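Local atomic coordinates of glycosyltransferase (Streptomyces viridochromogenes, PDB entry 2IUY), a protein that is a retaining GT-B glycosyltransferase of family GT4, involved in the biosynthesis of the antibiotic avilamycin A, and probably transfers a sugar from a UDP-linked donor. Residues C123-S127 / R128-A132; P200-F203 / D204-T207; A241-G244 / P245-G248; N273-L276 / A277-P281. All coordinates share one frame; numbering follows the deposited sequence.

Contact 1 of 4, residues C123-S127 / R128-A132; sequences CTYSS and RAQRA
The phenol ring of Tyr-125 has the CA of Arg-131 over one face, 4.0 Å from the centroid of the Tyr-125 ring and 26° off its normal, a CH-pi contact displaced toward the rim. CG of Arg-131 continues along the same ring, 3.7 Å from Tyr-125 CD2, before the chain bends and its NH1 reaches Ala-140 O. The Gln-130 amide meets the same tyrosine differently, standing nearly perpendicular at the ring edge. Its CG is anti to the backbone N (chi1 -171°), and the chain, extended beyond CG, carries the amide back to the turn, where Gln-130 OE1 accepts a 2.8 Å bond from Ser-126 N. NE2 is held by the carbonyls of His-111 and Phe-113, which fixes the rotation of the amide. At the turn, Ser-127 OG accepts from Gln-130 N at 3.1 Å, while its proton goes to Pro-253 O. The nearly straight bond from Arg-131 N to Ser-127 O (3.0 Å) starts the helical pattern. Ser-127 is thus the N-cap of helix 128-133, just after strand 123-125, the last in the order of the parallel sheet of the N-terminal Rossmann-like domain of the GT-B fold.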
loop_
_atom_site.group_PDB
_atom_site.type_symbol
_atom_site.label_atom_id
_atom_site.label_comp_id
_atom_site.label_asym_id
_atom_site.label_seq_id
_atom_site.Cartn_x
_atom_site.Cartn_y
_atom_site.Cartn_z
ATOM N N CYS A 123 0.979 -18.175 0.657
ATOM C CA CYS A 123 1.348 -16.756 0.523
ATOM C C CYS A 123 1.137 -16.201 -0.907
ATOM O O CYS A 123 1.484 -16.855 -1.885
ATOM C CB CYS A 123 2.815 -16.500 0.941
ATOM S SG CYS A 123 3.153 -14.750 1.482
ATOM N N THR A 124 0.611 -14.975 -0.998
ATOM C CA THR A 124 0.542 -14.218 -2.260
ATOM C C THR A 124 1.448 -12.991 -2.155
ATOM O O THR A 124 1.704 -12.489 -1.051
ATOM C CB THR A 124 -0.915 -13.686 -2.591
ATOM O OG1 THR A 124 -1.240 -12.619 -1.690
ATOM C CG2 THR A 124 -1.973 -14.775 -2.478
ATOM N N TYR A 125 1.886 -12.476 -3.301
ATOM C CA TYR A 125 2.805 -11.347 -3.337
ATOM C C TYR A 125 2.199 -10.217 -4.143
ATOM O O TYR A 125 1.441 -10.474 -5.079
ATOM C CB TYR A 125 4.168 -11.812 -3.902
ATOM C CG TYR A 125 4.747 -12.931 -3.041
ATOM C CD1 TYR A 125 5.610 -12.647 -1.986
ATOM C CD2 TYR A 125 4.414 -14.267 -3.265
ATOM C CE1 TYR A 125 6.135 -13.649 -1.171
ATOM C CE2 TYR A 125 4.926 -15.295 -2.432
ATOM C CZ TYR A 125 5.776 -14.980 -1.406
ATOM O OH TYR A 125 6.306 -15.989 -0.591
ATOM N N SER A 126 2.495 -8.961 -3.785
ATOM C CA SER A 126 1.885 -7.852 -4.556
ATOM C C SER A 126 2.612 -7.581 -5.876
ATOM O O SER A 126 2.083 -6.872 -6.749
ATOM C CB SER A 126 1.699 -6.560 -3.736
ATOM O OG SER A 126 2.753 -6.392 -2.824
ATOM N N SER A 127 3.812 -8.140 -6.034
ATOM C CA SER A 127 4.540 -7.979 -7.291
ATOM C C SER A 127 5.419 -9.190 -7.608
ATOM O O SER A 127 5.769 -9.957 -6.730
ATOM C CB SER A 127 5.349 -6.672 -7.287
ATOM O OG SER A 127 6.429 -6.714 -6.357
ATOM N N ARG A 128 5.747 -9.373 -8.882
ATOM C CA ARG A 128 6.780 -10.358 -9.285
ATOM C C ARG A 128 8.152 -10.105 -8.634
ATOM O O ARG A 128 8.797 -11.043 -8.245
ATOM C CB ARG A 128 6.978 -10.365 -10.814
ATOM C CG ARG A 128 5.809 -10.963 -11.616
ATOM C CD ARG A 128 6.123 -10.967 -13.173
ATOM N NE ARG A 128 5.725 -9.723 -13.866
ATOM C CZ ARG A 128 6.556 -8.772 -14.331
ATOM N NH1 ARG A 128 7.895 -8.852 -14.169
ATOM N NH2 ARG A 128 6.048 -7.708 -14.959
ATOM N N ALA A 129 8.602 -8.846 -8.572
ATOM C CA ALA A 129 9.907 -8.504 -7.959
ATOM C C ALA A 129 9.921 -8.919 -6.503
ATOM O O ALA A 129 10.838 -9.576 -6.062
ATOM C CB ALA A 129 10.195 -7.027 -8.089
ATOM N N GLN A 130 8.849 -8.620 -5.770
ATOM C CA GLN A 130 8.747 -9.074 -4.377
ATOM C C GLN A 130 8.732 -10.602 -4.290
ATOM O O GLN A 130 9.489 -11.184 -3.524
ATOM C CB GLN A 130 7.496 -8.513 -3.727
ATOM C CG GLN A 130 7.407 -8.740 -2.255
ATOM C CD GLN A 130 5.985 -8.796 -1.773
ATOM O OE1 GLN A 130 5.073 -8.968 -2.572
ATOM N NE2 GLN A 130 5.779 -8.666 -0.461
ATOM N N ARG A 131 7.842 -11.253 -5.035
ATOM C CA ARG A 131 7.789 -12.723 -5.011
ATOM C C ARG A 131 9.194 -13.361 -5.196
ATOM O O ARG A 131 9.588 -14.256 -4.437
ATOM C CB ARG A 131 6.811 -13.278 -6.060
ATOM C CG ARG A 131 6.769 -14.853 -6.025
ATOM C CD ARG A 131 5.780 -15.444 -7.014
ATOM N NE ARG A 131 6.177 -15.066 -8.364
ATOM C CZ ARG A 131 5.514 -15.391 -9.465
ATOM N NH1 ARG A 131 4.373 -16.104 -9.394
ATOM N NH2 ARG A 131 5.983 -14.967 -10.641
ATOM N N ALA A 132 9.926 -12.915 -6.205
ATOM C CA ALA A 132 11.304 -13.357 -6.489
ATOM C C ALA A 132 12.282 -13.122 -5.286
ATOM O O ALA A 132 13.024 -14.023 -4.859
ATOM C CB ALA A 132 11.797 -12.588 -7.738
#

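Contact 2 of 4, residues P200-F203 / D204-T207; sequences PEYF and DEIT
Ile-206 reaches back one helical turn to Tyr-202, and its atoms can be followed outward one by one. CB rests 3.5 Å from Phe-203 O; CG1, turned anti to the carbonyl carbon (chi1 -64°), comes just as near to Tyr-202 O; CD1 then ends over one face of the Tyr-202 ring, 3.8 Å from its centroid. That methyl is 21° off the ring normal and closest to CE2, so the CH-pi contact is shifted toward the hydroxyl half of the ring. The phenol is anchored at its far end, where Tyr-202 OH bonds to Leu-178 N, and both side chains also pack on Ala-177. Helix 200-210 is the crossover of a beta-alpha-beta unit, with strand 191-194 before it and strand 214-216 after it, and this pair faces helix 177-187 alongside. The Phe-203 side chain instead packs on Pro-216 of strand 214-216 and Ala-197 of the preceding loop. Over one face of its ring lies Thr-207 CG2, 4.1 Å from the centroid of Phe-203, and Asp-204 OD1 approaches the ring edge in plane. The threonine rotamer places OG1 close to its own backbone, where it donates to Asp-204 O at 3.0 Å from above the carbonyl plane, and sends the methyl out to the phenylalanine. Beneath these side chains, Ile-206 N bonds to Tyr-202 O (3.1 Å, 164°). The extended Glu-205 chain puts OE2 in a salt bridge with Arg-209.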
loop_
_atom_site.group_PDB
_atom_site.type_symbol
_atom_site.label_atom_id
_atom_site.label_comp_id
_atom_site.label_asym_id
_atom_site.label_seq_id
_atom_site.Cartn_x
_atom_site.Cartn_y
_atom_site.Cartn_z
ATOM N N PRO A 200 15.756 12.235 12.167
ATOM C CA PRO A 200 16.082 13.671 12.232
ATOM C C PRO A 200 17.288 14.027 11.395
ATOM O O PRO A 200 17.236 15.057 10.722
ATOM C CB PRO A 200 16.402 13.927 13.718
ATOM C CG PRO A 200 15.981 12.686 14.449
ATOM C CD PRO A 200 16.007 11.558 13.457
ATOM N N GLU A 201 18.345 13.188 11.414
ATOM C CA GLU A 201 19.563 13.473 10.611
ATOM C C GLU A 201 19.231 13.422 9.104
ATOM O O GLU A 201 19.683 14.272 8.310
ATOM C CB GLU A 201 20.707 12.490 10.933
ATOM C CG GLU A 201 21.187 12.503 12.384
ATOM C CD GLU A 201 20.362 11.616 13.325
ATOM O OE1 GLU A 201 19.338 11.006 12.895
ATOM O OE2 GLU A 201 20.740 11.528 14.524
ATOM N N TYR A 202 18.460 12.394 8.713
ATOM C CA TYR A 202 17.963 12.302 7.325
ATOM C C TYR A 202 17.113 13.532 6.931
ATOM O O TYR A 202 17.402 14.182 5.930
ATOM C CB TYR A 202 17.166 11.001 7.093
ATOM C CG TYR A 202 16.780 10.765 5.619
ATOM C CD1 TYR A 202 17.756 10.738 4.611
ATOM C CD2 TYR A 202 15.456 10.564 5.254
ATOM C CE1 TYR A 202 17.425 10.503 3.257
ATOM C CE2 TYR A 202 15.099 10.340 3.907
ATOM C CZ TYR A 202 16.095 10.321 2.921
ATOM O OH TYR A 202 15.751 10.103 1.604
ATOM N N PHE A 203 16.061 13.813 7.706
ATOM C CA PHE A 203 15.219 15.005 7.513
ATOM C C PHE A 203 16.080 16.264 7.408
ATOM O O PHE A 203 15.880 17.060 6.495
ATOM C CB PHE A 203 14.236 15.158 8.669
ATOM C CG PHE A 203 13.323 16.371 8.558
ATOM C CD1 PHE A 203 12.116 16.299 7.874
ATOM C CD2 PHE A 203 13.656 17.568 9.180
ATOM C CE1 PHE A 203 11.274 17.414 7.809
ATOM C CE2 PHE A 203 12.818 18.684 9.116
ATOM C CZ PHE A 203 11.625 18.599 8.444
ATOM N N ASP A 204 17.051 16.413 8.319
ATOM C CA ASP A 204 17.965 17.567 8.318
ATOM C C ASP A 204 18.828 17.718 7.052
ATOM O O ASP A 204 19.096 18.839 6.597
ATOM C CB ASP A 204 18.813 17.611 9.593
ATOM C CG ASP A 204 18.001 18.047 10.814
ATOM O OD1 ASP A 204 16.789 18.374 10.672
ATOM O OD2 ASP A 204 18.561 18.021 11.925
ATOM N N GLU A 205 19.243 16.585 6.491
ATOM C CA GLU A 205 20.023 16.565 5.255
ATOM C C GLU A 205 19.193 17.053 4.042
ATOM O O GLU A 205 19.685 17.795 3.142
ATOM C CB GLU A 205 20.548 15.130 4.985
ATOM C CG GLU A 205 21.472 15.007 3.727
ATOM C CD GLU A 205 21.720 13.534 3.284
ATOM O OE1 GLU A 205 21.083 12.576 3.844
ATOM O OE2 GLU A 205 22.571 13.345 2.367
ATOM N N ILE A 206 17.945 16.597 3.995
ATOM C CA ILE A 206 17.012 17.028 2.965
ATOM C C ILE A 206 16.759 18.548 3.070
ATOM O O ILE A 206 16.699 19.247 2.072
ATOM C CB ILE A 206 15.662 16.252 3.099
ATOM C CG1 ILE A 206 15.866 14.737 2.844
ATOM C CG2 ILE A 206 14.580 16.852 2.174
ATOM C CD1 ILE A 206 14.722 13.845 3.360
ATOM N N THR A 207 16.615 19.049 4.295
ATOM C CA THR A 207 16.298 20.473 4.452
ATOM C C THR A 207 17.543 21.321 4.110
ATOM O O THR A 207 17.439 22.326 3.427
ATOM C CB THR A 207 15.650 20.792 5.838
ATOM O OG1 THR A 207 16.463 20.272 6.884
ATOM C CG2 THR A 207 14.309 20.108 5.979
#

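Contact 3 of 4, residues A241-G244 / P245-G248; sequences AVTG and PWGG
Trp-246 folds its indole back over Gly-244, and this is the tight half of the contact. Gly-244 CA sits 3.6 Å from the centroid of the six-membered ring of Trp-246 and only 13° off its normal, a close CH-pi approach that is possible because glycine carries no CB. The preceding peptide is close as well, Trp-246 CZ2 lying 3.3 Å from Thr-243 C, and Val-242 O lies at the rim in the plane of the indole. The tryptophan reaches this position with CG lodged between its backbone N and carbonyl carbon (chi1 47°), which swings the ring back over the chain rather than outward. Two donors then converge on Gly-248 O: Thr-243 OG1 at 2.8 Å, from above the carbonyl plane, and Trp-246 NE1, in a weak bond bent well away from linear. By contrast, the outer half faces solvent: Pro-245 at the corner is exposed, as are Gly-247 and Gly-248, whose positive phi values suit glycine. There the chain reverses in a type I beta turn from Gly-244 to Gly-247, closed by the bond from Gly-247 N to Gly-244 O (3.1 Å, 166°). The whole turn belongs to the long loop between strand 234-237 and helix 256-263. The edge-to-face stack of Trp-246 with Trp-250 and the Val-242 to Trp-250 backbone bond fold this loop on itself, and the edge-to-face stack with His-174 ties it to the loop between strand 165-168 and helix 177-187.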
loop_
_atom_site.group_PDB
_atom_site.type_symbol
_atom_site.label_atom_id
_atom_site.label_comp_id
_atom_site.label_asym_id
_atom_site.label_seq_id
_atom_site.Cartn_x
_atom_site.Cartn_y
_atom_site.Cartn_z
ATOM N N ALA A 241 17.329 1.325 -3.801
ATOM C CA ALA A 241 17.875 0.011 -3.496
ATOM C C ALA A 241 19.042 0.121 -2.491
ATOM O O ALA A 241 20.228 0.156 -2.841
ATOM C CB ALA A 241 18.253 -0.739 -4.776
ATOM N N VAL A 242 18.680 0.257 -1.229
ATOM C CA VAL A 242 19.671 0.414 -0.181
ATOM C C VAL A 242 19.376 -0.660 0.833
ATOM O O VAL A 242 18.294 -1.263 0.755
ATOM C CB VAL A 242 19.591 1.828 0.498
ATOM C CG1 VAL A 242 19.995 2.947 -0.522
ATOM C CG2 VAL A 242 18.219 2.108 1.111
ATOM N N THR A 243 20.301 -0.916 1.770
ATOM C CA THR A 243 19.989 -1.817 2.866
ATOM C C THR A 243 19.638 -1.069 4.137
ATOM O O THR A 243 19.530 0.172 4.162
ATOM C CB THR A 243 21.104 -2.907 3.150
ATOM O OG1 THR A 243 20.609 -3.937 4.056
ATOM C CG2 THR A 243 22.375 -2.274 3.693
ATOM N N GLY A 244 19.426 -1.849 5.193
ATOM C CA GLY A 244 18.808 -1.338 6.399
ATOM C C GLY A 244 18.562 -2.461 7.375
ATOM O O GLY A 244 19.014 -3.607 7.155
ATOM N N PRO A 245 17.860 -2.141 8.473
ATOM C CA PRO A 245 17.543 -3.129 9.539
ATOM C C PRO A 245 16.641 -4.302 9.093
ATOM O O PRO A 245 16.574 -5.266 9.830
ATOM C CB PRO A 245 16.868 -2.292 10.631
ATOM C CG PRO A 245 16.399 -1.027 9.915
ATOM C CD PRO A 245 17.357 -0.785 8.784
ATOM N N TRP A 246 15.984 -4.235 7.925
ATOM C CA TRP A 246 15.260 -5.390 7.385
ATOM C C TRP A 246 16.205 -6.526 7.006
ATOM O O TRP A 246 15.780 -7.681 6.982
ATOM C CB TRP A 246 14.383 -5.026 6.154
ATOM C CG TRP A 246 15.122 -4.191 5.168
ATOM C CD1 TRP A 246 15.914 -4.619 4.134
ATOM C CD2 TRP A 246 15.221 -2.751 5.188
ATOM N NE1 TRP A 246 16.471 -3.529 3.489
ATOM C CE2 TRP A 246 16.062 -2.377 4.124
ATOM C CE3 TRP A 246 14.650 -1.751 5.992
ATOM C CZ2 TRP A 246 16.324 -1.043 3.827
ATOM C CZ3 TRP A 246 14.930 -0.454 5.728
ATOM C CH2 TRP A 246 15.755 -0.096 4.638
ATOM N N GLY A 247 17.472 -6.215 6.680
ATOM C CA GLY A 247 18.338 -7.191 6.025
ATOM C C GLY A 247 18.189 -7.244 4.486
ATOM O O GLY A 247 17.082 -7.283 3.977
ATOM N N GLY A 248 19.313 -7.216 3.762
ATOM C CA GLY A 248 19.335 -7.288 2.309
ATOM C C GLY A 248 18.969 -5.977 1.653
ATOM O O GLY A 248 18.716 -4.971 2.331
#

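Contact 4 of 4, residues N273-L276 / A277-P281; sequences NGCL and AEIVP
The peptide carbonyl of Cys-275 is the flat group gripped by the following residues: over its face, 50° out of the carbonyl plane, stands Glu-278 N at 2.9 Å from Cys-275 O, whereas Ile-279 N arrives nearly along the C=O axis at 3.2 Å. One oxygen thus serves both an i+3 and an i+4 donor. The carboxylate of Glu-278 is directed beyond these residues, its OE1 and OE2 taking the backbone N-H groups of Arg-128 and Ala-129 at the start of helix 128-133. Likewise the Asn-273 amide is fixed from outside, OD1 by Glu-252 N and ND2 by Trp-250 O and Tyr-289 OH. Leu-276 and Val-280 form the apolar side: Leu-276 CD2 touches Val-280 CG2 at 3.7 Å, and both pack on Val-258 of helix 256-263. A looser apolar touch, 4.1 Å, joins Cys-275 SG to Ile-279 CD1. Leu-276 O accepts from Val-280 N at 3.0 Å and has Pro-281 CD against it. A type II' beta turn from Asn-273 to Leu-276 leads into the helix, with Gly-274 at phi 55° and psi -129°, the glycine-favouring corner. The turn and the short helix 276-279 follow strand 268-270 of the second Rossmann-like domain of the GT-B fold, where the Leu-276 side chain lies about 6 Å from that of Val-257, a UDP-binding residue.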
loop_
_atom_site.group_PDB
_atom_site.type_symbol
_atom_site.label_atom_id
_atom_site.label_comp_id
_atom_site.label_asym_id
_atom_site.label_seq_id
_atom_site.Cartn_x
_atom_site.Cartn_y
_atom_site.Cartn_z
ATOM N N ASN A 273 12.595 0.435 -8.543
ATOM C CA ASN A 273 12.749 -0.419 -7.379
ATOM C C ASN A 273 11.584 -1.363 -7.108
ATOM O O ASN A 273 10.405 -0.911 -7.014
ATOM C CB ASN A 273 12.995 0.405 -6.118
ATOM C CG ASN A 273 13.389 -0.459 -4.951
ATOM O OD1 ASN A 273 12.546 -0.832 -4.103
ATOM N ND2 ASN A 273 14.663 -0.862 -4.937
ATOM N N GLY A 274 11.907 -2.659 -6.943
ATOM C CA GLY A 274 10.891 -3.631 -6.512
ATOM C C GLY A 274 9.680 -3.599 -7.432
ATOM O O GLY A 274 9.815 -3.573 -8.629
ATOM N N CYS A 275 8.504 -3.474 -6.851
ATOM C CA CYS A 275 7.240 -3.421 -7.611
ATOM C C CYS A 275 7.127 -2.203 -8.541
ATOM O O CYS A 275 6.340 -2.208 -9.496
ATOM C CB CYS A 275 6.076 -3.413 -6.622
ATOM S SG CYS A 275 5.819 -1.834 -5.755
ATOM N N LEU A 276 7.878 -1.138 -8.263
ATOM C CA LEU A 276 7.735 0.083 -9.068
ATOM C C LEU A 276 7.964 -0.101 -10.574
ATOM O O LEU A 276 7.252 0.483 -11.404
ATOM C CB LEU A 276 8.596 1.203 -8.499
ATOM C CG LEU A 276 8.212 1.526 -7.039
ATOM C CD1 LEU A 276 9.234 2.517 -6.474
ATOM C CD2 LEU A 276 6.776 2.105 -6.918
ATOM N N ALA A 277 8.954 -0.907 -10.929
ATOM C CA ALA A 277 9.192 -1.260 -12.338
ATOM C C ALA A 277 7.912 -1.789 -13.047
ATOM O O ALA A 277 7.738 -1.613 -14.253
ATOM C CB ALA A 277 10.364 -2.287 -12.430
ATOM N N GLU A 278 7.042 -2.430 -12.283
ATOM C CA GLU A 278 5.857 -3.153 -12.804
ATOM C C GLU A 278 4.633 -2.265 -12.931
ATOM O O GLU A 278 3.828 -2.429 -13.865
ATOM C CB GLU A 278 5.536 -4.371 -11.897
ATOM C CG GLU A 278 6.546 -5.567 -12.051
ATOM C CD GLU A 278 6.444 -6.582 -10.896
ATOM O OE1 GLU A 278 5.346 -7.100 -10.641
ATOM O OE2 GLU A 278 7.453 -6.829 -10.214
ATOM N N ILE A 279 4.504 -1.313 -12.002
ATOM C CA ILE A 279 3.273 -0.531 -11.895
ATOM C C ILE A 279 3.369 0.913 -12.303
ATOM O O ILE A 279 2.400 1.460 -12.803
ATOM C CB ILE A 279 2.595 -0.657 -10.480
ATOM C CG1 ILE A 279 3.534 -0.210 -9.320
ATOM C CG2 ILE A 279 2.193 -2.093 -10.236
ATOM C CD1 ILE A 279 2.754 -0.214 -7.944
ATOM N N VAL A 280 4.527 1.528 -12.086
ATOM C CA VAL A 280 4.734 2.946 -12.428
ATOM C C VAL A 280 4.534 3.262 -13.916
ATOM O O VAL A 280 3.837 4.234 -14.223
ATOM C CB VAL A 280 6.064 3.508 -11.891
ATOM C CG1 VAL A 280 6.309 4.963 -12.380
ATOM C CG2 VAL A 280 6.039 3.440 -10.317
ATOM N N PRO A 281 5.063 2.411 -14.831
ATOM C CA PRO A 281 4.913 2.730 -16.263
ATOM C C PRO A 281 3.441 2.752 -16.699
ATOM O O PRO A 281 3.088 3.442 -17.650
ATOM C CB PRO A 281 5.662 1.594 -16.971
ATOM C CG PRO A 281 6.643 1.078 -15.916
ATOM C CD PRO A 281 5.814 1.154 -14.651
#

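Contacts 1 and 4 are partly buried, whereas contacts 2 and 3 lie at the surface. The first pair meets across the two domains: 123-132 runs from the last strand of the N-terminal sheet into a helix, 273-281 follows a strand of the C-terminal one, and their centres are about 12 Å apart. Contacts 2, 3 and 4 all belong to the C-terminal domain; contact 3 touches contact 4 through Ala-241 and Asn-273, while contact 2 touches none of the others. Chemistry follows place. Capping and amide bonds dominate contact 1, a doubly used carbonyl and aliphatic packing contact 4, ring-to-methyl packing along a crossover helix contact 2, and glycine-dependent indole packing the irregular loop of contact 3.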